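Local atomic coordinates of oligogalacturonate-specific porin KdgM (Dickeya dadantii, PDB entry 4FQE), a protein that forms a monomeric outer-membrane porin specific for oligogalacturonides, letting these acidic sugar fragments across the outer membrane, and is required for full virulence. Residues S72-P78 with Y94-N100; E151-K155 with Y170-H174; Y5-D11 with Q205-G211. One frame throughout, in Å; residues are numbered along the deposited sequence. Where two conformers were deposited one is given.

In the fold
All three interactions join adjacent antiparallel strands of one closed twelve-stranded barrel. Interaction 1 joins the two strands of a hairpin, interaction 2 pairs consecutive strands further along the chain, and interaction 3 seals the barrel by pairing its first and last strands. Interactions 1 and 3 lie on opposite sides of the chain's centre, their own centres 28 Å apart. Interactions 2 and 3 are nearer, 16 Å between centres, and touch where Thr173 CG2 packs 3.7 Å from Arg207 NH2. In each, one face carries charged or polar residues towards the lumen, including the arginines of interactions 1 and 3, while apolar and aromatic groups dominate the other, where detergent is bound to residues of all three.

Interaction 1 of 3, residues S72-P78 with Y94-N100; sequences SVFSIEP and YLRGRAN. With C8E ((hydroxyethyloxy)tri(ethyloxy)octane), chain H; C8E ((hydroxyethyloxy)tri(ethyloxy)octane), chain E.
Glu77 and Arg96 form a salt bridge on the lumen face of a β-hairpin, at a hydrogen-bonded pair of the antiparallel strands 74-85 and 90-100. The backbone pairs Ser75 with Arg98 and Glu77 with Arg96 by reciprocal N-H to O bonds, and Asn100 N continues the register to Val73 O. Beyond this pairing, where 72-73 precedes the strand, the Asn100 side chain adds one more bond: ND2 donates almost straight to Ser72 O (2.9 Å, 169°).

The two charged side chains run side by side in the same direction. With CG anti to the backbone N (chi1 177°) and an extended chain beyond it, Glu77 carries its carboxylate clear of the sheet. Arg96 bends at chi3 and turns the NE side of its guanidinium towards Glu77. Arg96 NE (3.1 Å) and NH1 (3.3 Å) both reach Glu77 OE2 from one face of the carboxylate, and NH1 adds a weak bond to OE1. Tyr94 OH donates to Glu77 OE1 at 2.8 Å, from the same face as Arg96. This buried acid is held by several donors, Arg26 among them, which would probably keep it ionised. Ser75 OG shares a water with Arg96 O.

The opposite face is apolar, as suits a membrane-facing wall. Phe74 CE1 lies 3.7 Å from Ala99 CB, and Leu95 CD1 packs against Pro78 CB. Gly97, lacking a side chain, lets a detergent tail come within 3.4 Å, from C1 of the chain E molecule to Gly97 CA.

Strand 57-69 flanks the hairpin on one side, giving Ser65 as a weak partner of Glu77, and strand 105-116 on the other bonds to Leu95, Gly97 and Ala99; Arg26, from strand 18-26, adds a second salt bridge to Glu77.

Interaction 2 of 3, residues E151-K155 with Y170-H174; sequences ELEYK and YDITH
A chi1 of 173° swings the Tyr154 ring away from its own backbone N, whereas Tyr170 tucks CG between its N and carbonyl carbon (chi1 68°), and the two rings meet on the outer face of the sheet. Their planes are nearly parallel, 26° apart, but slid past one another with centroids 5.5 Å apart. The touching is therefore peripheral, Tyr154 CE1 lying 3.6 Å from Tyr170 CD1. Ile172 CG1 comes to the edge of the Tyr154 ring, near its plane, while its CG2 branch packs 3.6 Å from Leu152 CD1. Leu152 CD1 also lies 3.5 Å from His174 CE1; the imidazole ND1 is hydrogen-bonded to Tyr150 OH.

Reciprocal backbone bonds join Glu153 with Thr173 and Lys155 with Asp171. Their side chains emerge on the inner face. There a water donates to Glu153 O and hydrogen-bonds Thr173 OG1, while the Glu153 carboxylate turns away to Thr135 on strand 131-142.

The chemistry thus divides by face: branched aliphatic and aromatic groups, with detergent at Tyr154 and His174, suit the lipid side, while acids, lysine and threonine give a polar lining, with a bound water at Thr173, consistent with a sugar-conducting pore.

Interaction 3 of 3, residues Y5-D11 with Q205-G211; sequences YRHEMQD and QTRYRVG
The Arg209 guanidinium is sandwiched between two others, Arg6 on one face and Arg207 on the opposite one, with the carboxylate of Glu8 at its edge. Arg6 lies flat on it, planes 7° apart and centres separated by 3.7 Å; on the far side NE of Arg207 stands 3.4 Å above the plane. At the edge, Arg209 NE (2.9 Å) and NH2 (3.3 Å) both donate to Glu8 OE2, which they approach from above the carboxylate plane. Glu8 reaches them through an extended chain, and Glu191 pairs with Arg209 NH1. The acids probably offset the charge of the stacked cations, whose lumenal position fits a channel for anionic sugars.

On the outer face, Thr206 CG2 sits 3.5 Å over the Tyr208 ring, offset to its rim, while Asp11 OD1 lies in plane at the edge. Backbone bonds pair His7 with Val210 and Met9 with Tyr208. Gly211, with no side chain, brings its CA within 3.0 Å of Tyr5 O.

This seam joins the barrel's first and last strands. Strand 18-26 adjoins 2-9, where Asp19 is hydrogen-bonded to both Tyr5 and His7, and strand 186-195 adjoins 205-215, supplying Glu191 and backbone bonds to Gln205 and Arg207.

Interaction 1 of 3, residues S72-P78 with Y94-N100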
loop_
_atom_site.group_PDB
_atom_site.type_symbol
_atom_site.label_atom_id
_atom_site.label_comp_id
_atom_site.label_asym_id
_atom_site.label_seq_id
_atom_site.Cartn_x
_atom_site.Cartn_y
_atom_site.Cartn_z
ATOM N N SER A 72 -12.132 9.402 16.687
ATOM C CA SER A 72 -12.755 8.861 15.467
ATOM C C SER A 72 -12.284 9.491 14.140
ATOM O O SER A 72 -12.475 8.916 13.056
ATOM C CB SER A 72 -14.283 8.966 15.574
ATOM O OG SER A 72 -14.730 10.310 15.570
ATOM N N VAL A 73 -11.647 10.651 14.224
ATOM C CA VAL A 73 -11.147 11.334 13.057
ATOM C C VAL A 73 -9.657 11.129 12.797
ATOM O O VAL A 73 -9.284 10.747 11.693
ATOM C CB VAL A 73 -11.437 12.844 13.149
ATOM C CG1 VAL A 73 -10.903 13.565 11.923
ATOM C CG2 VAL A 73 -12.950 13.097 13.302
ATOM N N PHE A 74 -8.799 11.411 13.788
ATOM C CA PHE A 74 -7.339 11.448 13.548
ATOM C C PHE A 74 -6.651 10.201 14.115
ATOM O O PHE A 74 -6.983 9.750 15.208
ATOM C CB PHE A 74 -6.699 12.716 14.174
ATOM C CG PHE A 74 -7.139 14.005 13.535
ATOM C CD1 PHE A 74 -6.871 14.260 12.185
ATOM C CD2 PHE A 74 -7.862 14.959 14.262
ATOM C CE1 PHE A 74 -7.288 15.443 11.594
ATOM C CE2 PHE A 74 -8.293 16.126 13.665
ATOM C CZ PHE A 74 -7.997 16.377 12.339
ATOM N N SER A 75 -5.699 9.648 13.361
ATOM C CA SER A 75 -4.853 8.576 13.847
ATOM C C SER A 75 -3.422 8.746 13.311
ATOM O O SER A 75 -3.197 9.419 12.320
ATOM C CB SER A 75 -5.427 7.208 13.438
ATOM O OG SER A 75 -5.462 7.082 12.031
ATOM N N ILE A 76 -2.456 8.178 14.016
ATOM C CA ILE A 76 -1.079 8.167 13.559
ATOM C C ILE A 76 -0.532 6.747 13.678
ATOM O O ILE A 76 -0.829 6.045 14.661
ATOM C CB ILE A 76 -0.199 9.139 14.352
ATOM C CG1 ILE A 76 -0.282 8.834 15.847
ATOM C CG2 ILE A 76 -0.626 10.567 14.061
ATOM C CD1 ILE A 76 0.696 9.629 16.658
ATOM N N GLU A 77 0.236 6.336 12.654
ATOM C CA GLU A 77 0.766 4.966 12.498
ATOM C C GLU A 77 2.269 4.971 12.217
ATOM O O GLU A 77 2.673 5.191 11.086
ATOM C CB GLU A 77 0.041 4.237 11.354
ATOM C CG GLU A 77 0.573 2.822 11.057
ATOM C CD GLU A 77 -0.038 2.210 9.800
ATOM O OE1 GLU A 77 0.356 1.096 9.432
ATOM O OE2 GLU A 77 -0.903 2.829 9.157
ATOM N N PRO A 78 3.112 4.746 13.247
ATOM C CA PRO A 78 4.531 4.566 12.983
ATOM C C PRO A 78 4.740 3.137 12.535
ATOM O O PRO A 78 4.005 2.256 12.964
ATOM C CB PRO A 78 5.188 4.818 14.336
ATOM C CG PRO A 78 4.125 4.581 15.343
ATOM C CD PRO A 78 2.840 4.953 14.678
ATOM N N TYR A 94 8.354 4.228 8.649
ATOM C CA TYR A 94 7.422 5.254 8.177
ATOM C C TYR A 94 6.530 5.811 9.249
ATOM O O TYR A 94 6.399 5.220 10.303
ATOM C CB TYR A 94 6.561 4.704 7.042
ATOM C CG TYR A 94 5.594 3.597 7.419
ATOM C CD1 TYR A 94 5.920 2.245 7.215
ATOM C CD2 TYR A 94 4.350 3.889 7.970
ATOM C CE1 TYR A 94 5.015 1.232 7.526
ATOM C CE2 TYR A 94 3.461 2.880 8.304
ATOM C CZ TYR A 94 3.793 1.552 8.072
ATOM O OH TYR A 94 2.914 0.559 8.422
ATOM N N LEU A 95 5.930 6.956 8.954
ATOM C CA LEU A 95 4.868 7.546 9.771
ATOM C C LEU A 95 3.699 7.919 8.840
ATOM O O LEU A 95 3.875 8.674 7.896
ATOM C CB LEU A 95 5.373 8.793 10.487
ATOM C CG LEU A 95 4.457 9.418 11.559
ATOM C CD1 LEU A 95 4.146 8.419 12.670
ATOM C CD2 LEU A 95 5.087 10.682 12.175
ATOM N N ARG A 96 2.526 7.354 9.104
ATOM C CA ARG A 96 1.327 7.648 8.319
ATOM C C ARG A 96 0.278 8.319 9.214
ATOM O O ARG A 96 -0.126 7.767 10.225
ATOM C CB ARG A 96 0.751 6.369 7.686
ATOM C CG ARG A 96 -0.547 6.599 6.907
ATOM C CD ARG A 96 -0.863 5.496 5.894
ATOM N NE ARG A 96 -0.441 4.186 6.398
ATOM C CZ ARG A 96 -0.123 3.131 5.645
ATOM N NH1 ARG A 96 0.254 2.003 6.229
ATOM N NH2 ARG A 96 -0.166 3.192 4.316
ATOM N N GLY A 97 -0.152 9.507 8.837
ATOM C CA GLY A 97 -1.287 10.147 9.484
ATOM C C GLY A 97 -2.540 9.958 8.690
ATOM O O GLY A 97 -2.504 10.008 7.451
ATOM N N ARG A 98 -3.655 9.758 9.385
ATOM C CA ARG A 98 -4.943 9.577 8.735
ATOM C C ARG A 98 -6.019 10.473 9.343
ATOM O O ARG A 98 -6.103 10.617 10.565
ATOM C CB ARG A 98 -5.379 8.112 8.813
ATOM C CG ARG A 98 -6.740 7.848 8.194
ATOM C CD ARG A 98 -7.168 6.392 8.313
ATOM N NE ARG A 98 -8.460 6.188 7.654
ATOM C CZ ARG A 98 -9.169 5.056 7.662
ATOM N NH1 ARG A 98 -8.746 3.962 8.319
ATOM N NH2 ARG A 98 -10.323 5.022 7.019
ATOM N N ALA A 99 -6.840 11.077 8.480
ATOM C CA ALA A 99 -8.016 11.839 8.919
ATOM C C ALA A 99 -9.269 11.306 8.236
ATOM O O ALA A 99 -9.340 11.317 7.019
ATOM C CB ALA A 99 -7.840 13.316 8.600
ATOM N N ASN A 100 -10.213 10.792 9.012
ATOM C CA ASN A 100 -11.555 10.517 8.497
ATOM C C ASN A 100 -12.386 11.781 8.383
ATOM O O ASN A 100 -12.937 12.281 9.370
ATOM C CB ASN A 100 -12.264 9.481 9.347
ATOM C CG ASN A 100 -11.473 8.216 9.452
ATOM O OD1 ASN A 100 -11.065 7.654 8.443
ATOM N ND2 ASN A 100 -11.218 7.766 10.671
HETATM C C1 C8E H . 9.818 7.861 9.197
HETATM C C2 C8E H . 10.638 8.045 10.449
HETATM C C3 C8E H . 9.703 8.355 11.607
HETATM C C4 C8E H . 8.739 7.205 11.872
HETATM C C5 C8E H . 9.034 6.492 13.176
HETATM C C6 C8E H . 10.134 5.464 12.961
HETATM C C7 C8E H . 9.591 4.045 12.904
HETATM C C8 C8E H . 10.720 3.021 13.004
HETATM O O9 C8E H . 10.924 2.645 14.369
HETATM C C10 C8E H . 12.003 1.722 14.556
HETATM C C11 C8E H . 11.639 0.730 15.661
HETATM O O12 C8E H . 11.202 -0.520 15.130
HETATM C C13 C8E H . 10.373 -1.290 16.009
HETATM C C14 C8E H . 8.900 -0.921 15.816
HETATM O O15 C8E H . 8.060 -2.069 15.624
HETATM C C16 C8E H . 6.788 -2.021 16.295
HETATM C C17 C8E H . 5.748 -1.192 15.550
HETATM O O18 C8E H . 5.750 0.156 16.037
HETATM C C19 C8E H . 6.285 1.105 15.117
HETATM C C20 C8E H . 7.314 1.995 15.799
HETATM O O21 C8E H . 8.503 2.095 15.010
HETATM C C1 C8E E . 0.406 13.065 9.354
HETATM C C2 C8E E . 1.745 12.989 10.061
HETATM C C3 C8E E . 2.781 12.199 9.268
HETATM C C4 C8E E . 3.040 12.816 7.901
HETATM C C5 C8E E . 4.517 13.082 7.637
HETATM C C6 C8E E . 5.066 14.205 8.529
HETATM C C7 C8E E . 6.070 15.167 7.871
HETATM C C8 C8E E . 6.199 15.113 6.348
HETATM O O9 C8E E . 7.207 16.014 5.877
HETATM C C10 C8E E . 7.334 16.054 4.450
HETATM C C11 C8E E . 8.795 16.061 4.009
HETATM O O12 C8E E . 8.923 16.773 2.767
HETATM C C13 C8E E . 9.145 18.180 2.945
HETATM C C14 C8E E . 8.576 19.013 1.793
HETATM O O15 C8E E . 7.260 18.575 1.417
HETATM C C16 C8E E . 7.088 18.570 -0.004
HETATM C C17 C8E E . 5.642 18.255 -0.402
HETATM O O18 C8E E . 5.589 17.780 -1.755
HETATM C C19 C8E E . 5.932 18.764 -2.737
HETATM C C20 C8E E . 7.355 18.523 -3.247
HETATM O O21 C8E E . 8.199 19.671 -3.079
HETATM O O HOH W 1 -2.864 6.569 11.044
#

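Interaction 2 of 3, residues E151-K155 with Y170-H174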
loop_
_atom_site.group_PDB
_atom_site.type_symbol
_atom_site.label_atom_id
_atom_site.label_comp_id
_atom_site.label_asym_id
_atom_site.label_seq_id
_atom_site.Cartn_x
_atom_site.Cartn_y
_atom_site.Cartn_z
ATOM N N GLU A 151 -4.020 8.181 -5.206
ATOM C CA GLU A 151 -2.747 8.165 -4.487
ATOM C C GLU A 151 -1.751 8.965 -5.302
ATOM O O GLU A 151 -1.605 8.772 -6.528
ATOM C CB GLU A 151 -2.241 6.739 -4.316
ATOM C CG GLU A 151 -0.904 6.672 -3.584
ATOM C CD GLU A 151 -0.467 5.242 -3.301
ATOM O OE1 GLU A 151 -1.199 4.532 -2.575
ATOM O OE2 GLU A 151 0.630 4.867 -3.777
ATOM N N LEU A 152 -1.123 9.927 -4.634
ATOM C CA LEU A 152 -0.110 10.753 -5.235
ATOM C C LEU A 152 1.144 10.421 -4.463
ATOM O O LEU A 152 1.114 10.427 -3.245
ATOM C CB LEU A 152 -0.474 12.236 -5.070
ATOM C CG LEU A 152 0.531 13.294 -5.516
ATOM C CD1 LEU A 152 0.996 13.166 -6.952
ATOM C CD2 LEU A 152 -0.072 14.685 -5.337
ATOM N N GLU A 153 2.222 10.107 -5.160
ATOM C CA GLU A 153 3.451 9.725 -4.506
ATOM C C GLU A 153 4.627 10.498 -5.060
ATOM O O GLU A 153 4.827 10.587 -6.280
ATOM C CB GLU A 153 3.671 8.221 -4.625
ATOM C CG GLU A 153 4.836 7.729 -3.805
ATOM C CD GLU A 153 4.806 6.224 -3.586
ATOM O OE1 GLU A 153 3.929 5.749 -2.808
ATOM O OE2 GLU A 153 5.656 5.524 -4.188
ATOM N N TYR A 154 5.401 11.069 -4.136
ATOM C CA TYR A 154 6.558 11.845 -4.476
ATOM C C TYR A 154 7.779 11.113 -3.929
ATOM O O TYR A 154 7.872 10.866 -2.725
ATOM C CB TYR A 154 6.428 13.227 -3.840
ATOM C CG TYR A 154 7.634 14.111 -3.960
ATOM C CD1 TYR A 154 7.830 14.920 -5.093
ATOM C CD2 TYR A 154 8.559 14.190 -2.925
ATOM C CE1 TYR A 154 8.941 15.757 -5.188
ATOM C CE2 TYR A 154 9.668 15.013 -3.019
ATOM C CZ TYR A 154 9.857 15.797 -4.143
ATOM O OH TYR A 154 10.974 16.620 -4.195
ATOM N N LYS A 155 8.710 10.788 -4.815
ATOM C CA LYS A 155 9.935 10.102 -4.411
ATOM C C LYS A 155 11.131 10.967 -4.730
ATOM O O LYS A 155 11.256 11.491 -5.842
ATOM C CB LYS A 155 10.063 8.753 -5.103
ATOM C CG LYS A 155 11.204 7.881 -4.585
ATOM C CD LYS A 155 11.289 6.585 -5.374
ATOM C CE LYS A 155 12.480 5.751 -4.952
ATOM N NZ LYS A 155 12.379 4.379 -5.517
ATOM N N TYR A 170 13.485 14.009 -8.847
ATOM C CA TYR A 170 12.367 13.385 -8.151
ATOM C C TYR A 170 11.396 12.707 -9.121
ATOM O O TYR A 170 11.311 13.080 -10.300
ATOM C CB TYR A 170 11.621 14.442 -7.342
ATOM C CG TYR A 170 10.929 15.425 -8.235
ATOM C CD1 TYR A 170 9.628 15.192 -8.674
ATOM C CD2 TYR A 170 11.592 16.558 -8.694
ATOM C CE1 TYR A 170 8.994 16.077 -9.534
ATOM C CE2 TYR A 170 10.964 17.448 -9.554
ATOM C CZ TYR A 170 9.669 17.203 -9.969
ATOM O OH TYR A 170 9.033 18.089 -10.809
ATOM N N ASP A 171 10.651 11.728 -8.630
ATOM C CA ASP A 171 9.592 11.095 -9.431
ATOM C C ASP A 171 8.237 11.326 -8.814
ATOM O O ASP A 171 8.082 11.272 -7.594
ATOM C CB ASP A 171 9.794 9.585 -9.544
ATOM C CG ASP A 171 10.917 9.207 -10.498
ATOM O OD1 ASP A 171 11.390 10.073 -11.289
ATOM O OD2 ASP A 171 11.327 8.025 -10.445
ATOM N N ILE A 172 7.245 11.562 -9.662
ATOM C CA ILE A 172 5.883 11.651 -9.191
ATOM C C ILE A 172 5.053 10.524 -9.804
ATOM O O ILE A 172 5.153 10.229 -11.000
ATOM C CB ILE A 172 5.273 13.044 -9.465
ATOM C CG1 ILE A 172 5.901 14.072 -8.517
ATOM C CG2 ILE A 172 3.771 13.030 -9.248
ATOM C CD1 ILE A 172 5.594 15.499 -8.898
ATOM N N THR A 173 4.225 9.919 -8.970
ATOM C CA THR A 173 3.333 8.847 -9.375
ATOM C C THR A 173 1.915 9.242 -9.033
ATOM O O THR A 173 1.640 9.720 -7.930
ATOM C CB THR A 173 3.684 7.530 -8.658
ATOM O OG1 THR A 173 4.967 7.109 -9.107
ATOM C CG2 THR A 173 2.687 6.435 -8.989
ATOM N N HIS A 174 1.027 9.036 -9.989
ATOM C CA HIS A 174 -0.412 9.175 -9.795
ATOM C C HIS A 174 -1.046 7.822 -9.954
ATOM O O HIS A 174 -0.802 7.116 -10.957
ATOM C CB HIS A 174 -0.982 10.107 -10.827
ATOM C CG HIS A 174 -0.437 11.521 -10.780
ATOM N ND1 HIS A 174 -0.931 12.458 -9.953
ATOM C CD2 HIS A 174 0.536 12.152 -11.551
ATOM C CE1 HIS A 174 -0.268 13.626 -10.139
ATOM N NE2 HIS A 174 0.625 13.437 -11.125
HETATM O O HOH W 2 6.498 8.323 -7.314
#

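Interaction 3 of 3, residues Y5-D11 with Q205-G211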
loop_
_atom_site.group_PDB
_atom_site.type_symbol
_atom_site.label_atom_id
_atom_site.label_comp_id
_atom_site.label_asym_id
_atom_site.label_seq_id
_atom_site.Cartn_x
_atom_site.Cartn_y
_atom_site.Cartn_z
ATOM N N TYR A 5 -3.329 -11.227 -3.386
ATOM C CA TYR A 5 -2.569 -11.490 -4.577
ATOM C C TYR A 5 -2.745 -10.380 -5.610
ATOM O O TYR A 5 -3.852 -9.887 -5.811
ATOM C CB TYR A 5 -3.035 -12.795 -5.239
ATOM C CG TYR A 5 -2.465 -12.912 -6.643
ATOM C CD1 TYR A 5 -1.111 -13.202 -6.837
ATOM C CD2 TYR A 5 -3.246 -12.654 -7.760
ATOM C CE1 TYR A 5 -0.583 -13.281 -8.121
ATOM C CE2 TYR A 5 -2.727 -12.723 -9.048
ATOM C CZ TYR A 5 -1.391 -13.037 -9.212
ATOM O OH TYR A 5 -0.889 -13.109 -10.487
ATOM N N ARG A 6 -1.653 -9.989 -6.253
ATOM C CA ARG A 6 -1.686 -8.884 -7.212
ATOM C C ARG A 6 -0.723 -9.167 -8.369
ATOM O O ARG A 6 0.397 -9.636 -8.150
ATOM C CB ARG A 6 -1.328 -7.542 -6.527
ATOM C CG ARG A 6 -1.554 -6.319 -7.399
ATOM C CD ARG A 6 -1.243 -5.010 -6.666
ATOM N NE ARG A 6 0.204 -4.810 -6.552
ATOM C CZ ARG A 6 0.799 -3.891 -5.797
ATOM N NH1 ARG A 6 0.091 -3.049 -5.057
ATOM N NH2 ARG A 6 2.138 -3.819 -5.798
ATOM N N HIS A 7 -1.170 -8.877 -9.582
ATOM C CA HIS A 7 -0.357 -8.941 -10.803
ATOM C C HIS A 7 -0.231 -7.562 -11.370
ATOM O O HIS A 7 -1.223 -6.806 -11.446
ATOM C CB HIS A 7 -1.002 -9.881 -11.818
ATOM C CG HIS A 7 -0.176 -10.102 -13.071
ATOM N ND1 HIS A 7 0.809 -11.006 -13.132
ATOM C CD2 HIS A 7 -0.231 -9.501 -14.324
ATOM C CE1 HIS A 7 1.376 -10.998 -14.339
ATOM N NE2 HIS A 7 0.734 -10.085 -15.088
ATOM N N GLU A 8 0.979 -7.198 -11.780
ATOM C CA GLU A 8 1.262 -5.844 -12.291
ATOM C C GLU A 8 1.967 -5.965 -13.626
ATOM O O GLU A 8 2.846 -6.802 -13.789
ATOM C CB GLU A 8 2.207 -5.092 -11.329
ATOM C CG GLU A 8 2.687 -3.708 -11.779
ATOM C CD GLU A 8 3.555 -2.977 -10.717
ATOM O OE1 GLU A 8 4.618 -2.422 -11.077
ATOM O OE2 GLU A 8 3.212 -2.960 -9.520
ATOM N N MET A 9 1.639 -5.074 -14.555
ATOM C CA MET A 9 2.341 -4.965 -15.839
ATOM C C MET A 9 2.405 -3.505 -16.212
ATOM O O MET A 9 1.618 -2.725 -15.713
ATOM C CB MET A 9 1.574 -5.667 -16.937
ATOM C CG MET A 9 1.455 -7.155 -16.754
ATOM S SD MET A 9 0.989 -7.938 -18.304
ATOM C CE MET A 9 1.233 -9.654 -17.839
ATOM N N GLN A 10 3.332 -3.125 -17.085
ATOM C CA GLN A 10 3.311 -1.759 -17.612
ATOM C C GLN A 10 2.928 -1.793 -19.084
ATOM O O GLN A 10 2.162 -2.679 -19.518
ATOM C CB GLN A 10 4.633 -1.035 -17.355
ATOM C CG GLN A 10 5.003 -1.003 -15.892
ATOM C CD GLN A 10 5.580 0.324 -15.435
ATOM O OE1 GLN A 10 5.762 1.255 -16.226
ATOM N NE2 GLN A 10 5.877 0.416 -14.147
ATOM N N ASP A 11 3.401 -0.814 -19.851
ATOM C CA ASP A 11 3.263 -0.865 -21.292
ATOM C C ASP A 11 4.288 0.056 -21.947
ATOM O O ASP A 11 5.462 0.048 -21.565
ATOM C CB ASP A 11 1.820 -0.535 -21.714
ATOM C CG ASP A 11 1.474 0.912 -21.541
ATOM O OD1 ASP A 11 0.349 1.296 -21.956
ATOM O OD2 ASP A 11 2.316 1.663 -20.994
ATOM N N GLN A 205 4.989 6.405 -18.558
ATOM C CA GLN A 205 4.375 5.085 -18.771
ATOM C C GLN A 205 3.223 4.735 -17.826
ATOM O O GLN A 205 3.080 5.319 -16.763
ATOM C CB GLN A 205 5.447 3.996 -18.705
ATOM C CG GLN A 205 6.418 4.082 -19.869
ATOM C CD GLN A 205 6.990 2.738 -20.250
ATOM O OE1 GLN A 205 7.532 2.018 -19.401
ATOM N NE2 GLN A 205 6.877 2.385 -21.537
ATOM N N THR A 206 2.395 3.783 -18.252
ATOM C CA THR A 206 1.251 3.351 -17.477
ATOM C C THR A 206 1.517 1.996 -16.826
ATOM O O THR A 206 2.039 1.049 -17.470
ATOM C CB THR A 206 -0.026 3.251 -18.352
ATOM O OG1 THR A 206 -0.218 4.478 -19.085
ATOM C CG2 THR A 206 -1.270 2.970 -17.504
ATOM N N ARG A 207 1.109 1.929 -15.568
ATOM C CA ARG A 207 1.271 0.767 -14.707
ATOM C C ARG A 207 -0.116 0.262 -14.372
ATOM O O ARG A 207 -0.951 1.003 -13.828
ATOM C CB ARG A 207 2.009 1.179 -13.419
ATOM C CG ARG A 207 2.157 0.052 -12.413
ATOM C CD ARG A 207 2.814 0.550 -11.136
ATOM N NE ARG A 207 1.895 1.396 -10.364
ATOM C CZ ARG A 207 2.276 2.251 -9.419
ATOM N NH1 ARG A 207 3.559 2.412 -9.132
ATOM N NH2 ARG A 207 1.374 2.966 -8.769
ATOM N N TYR A 208 -0.345 -0.997 -14.695
ATOM C CA TYR A 208 -1.640 -1.635 -14.500
ATOM C C TYR A 208 -1.495 -2.738 -13.479
ATOM O O TYR A 208 -0.541 -3.505 -13.538
ATOM C CB TYR A 208 -2.112 -2.303 -15.799
ATOM C CG TYR A 208 -2.346 -1.377 -16.962
ATOM C CD1 TYR A 208 -1.385 -1.236 -17.957
ATOM C CD2 TYR A 208 -3.544 -0.686 -17.102
ATOM C CE1 TYR A 208 -1.595 -0.424 -19.055
ATOM C CE2 TYR A 208 -3.762 0.150 -18.202
ATOM C CZ TYR A 208 -2.770 0.280 -19.163
ATOM O OH TYR A 208 -2.953 1.098 -20.264
ATOM N N ARG A 209 -2.430 -2.784 -12.537
ATOM C CA ARG A 209 -2.515 -3.844 -11.555
ATOM C C ARG A 209 -3.912 -4.415 -11.494
ATOM O O ARG A 209 -4.905 -3.682 -11.544
ATOM C CB ARG A 209 -2.161 -3.321 -10.162
ATOM C CG ARG A 209 -0.726 -2.837 -10.010
ATOM C CD ARG A 209 -0.545 -1.934 -8.822
ATOM N NE ARG A 209 0.859 -1.604 -8.548
ATOM C CZ ARG A 209 1.267 -0.731 -7.622
ATOM N NH1 ARG A 209 0.397 -0.038 -6.896
ATOM N NH2 ARG A 209 2.568 -0.531 -7.416
ATOM N N VAL A 210 -3.978 -5.735 -11.360
ATOM C CA VAL A 210 -5.204 -6.379 -10.960
ATOM C C VAL A 210 -4.871 -7.288 -9.788
ATOM O O VAL A 210 -3.799 -7.902 -9.725
ATOM C CB VAL A 210 -5.825 -7.197 -12.111
ATOM C CG1 VAL A 210 -6.353 -6.237 -13.153
ATOM C CG2 VAL A 210 -4.802 -8.218 -12.672
ATOM N N GLY A 211 -5.796 -7.370 -8.849
ATOM C CA GLY A 211 -5.583 -8.234 -7.695
ATOM C C GLY A 211 -6.877 -8.599 -7.020
ATOM O O GLY A 211 -7.955 -8.172 -7.417
#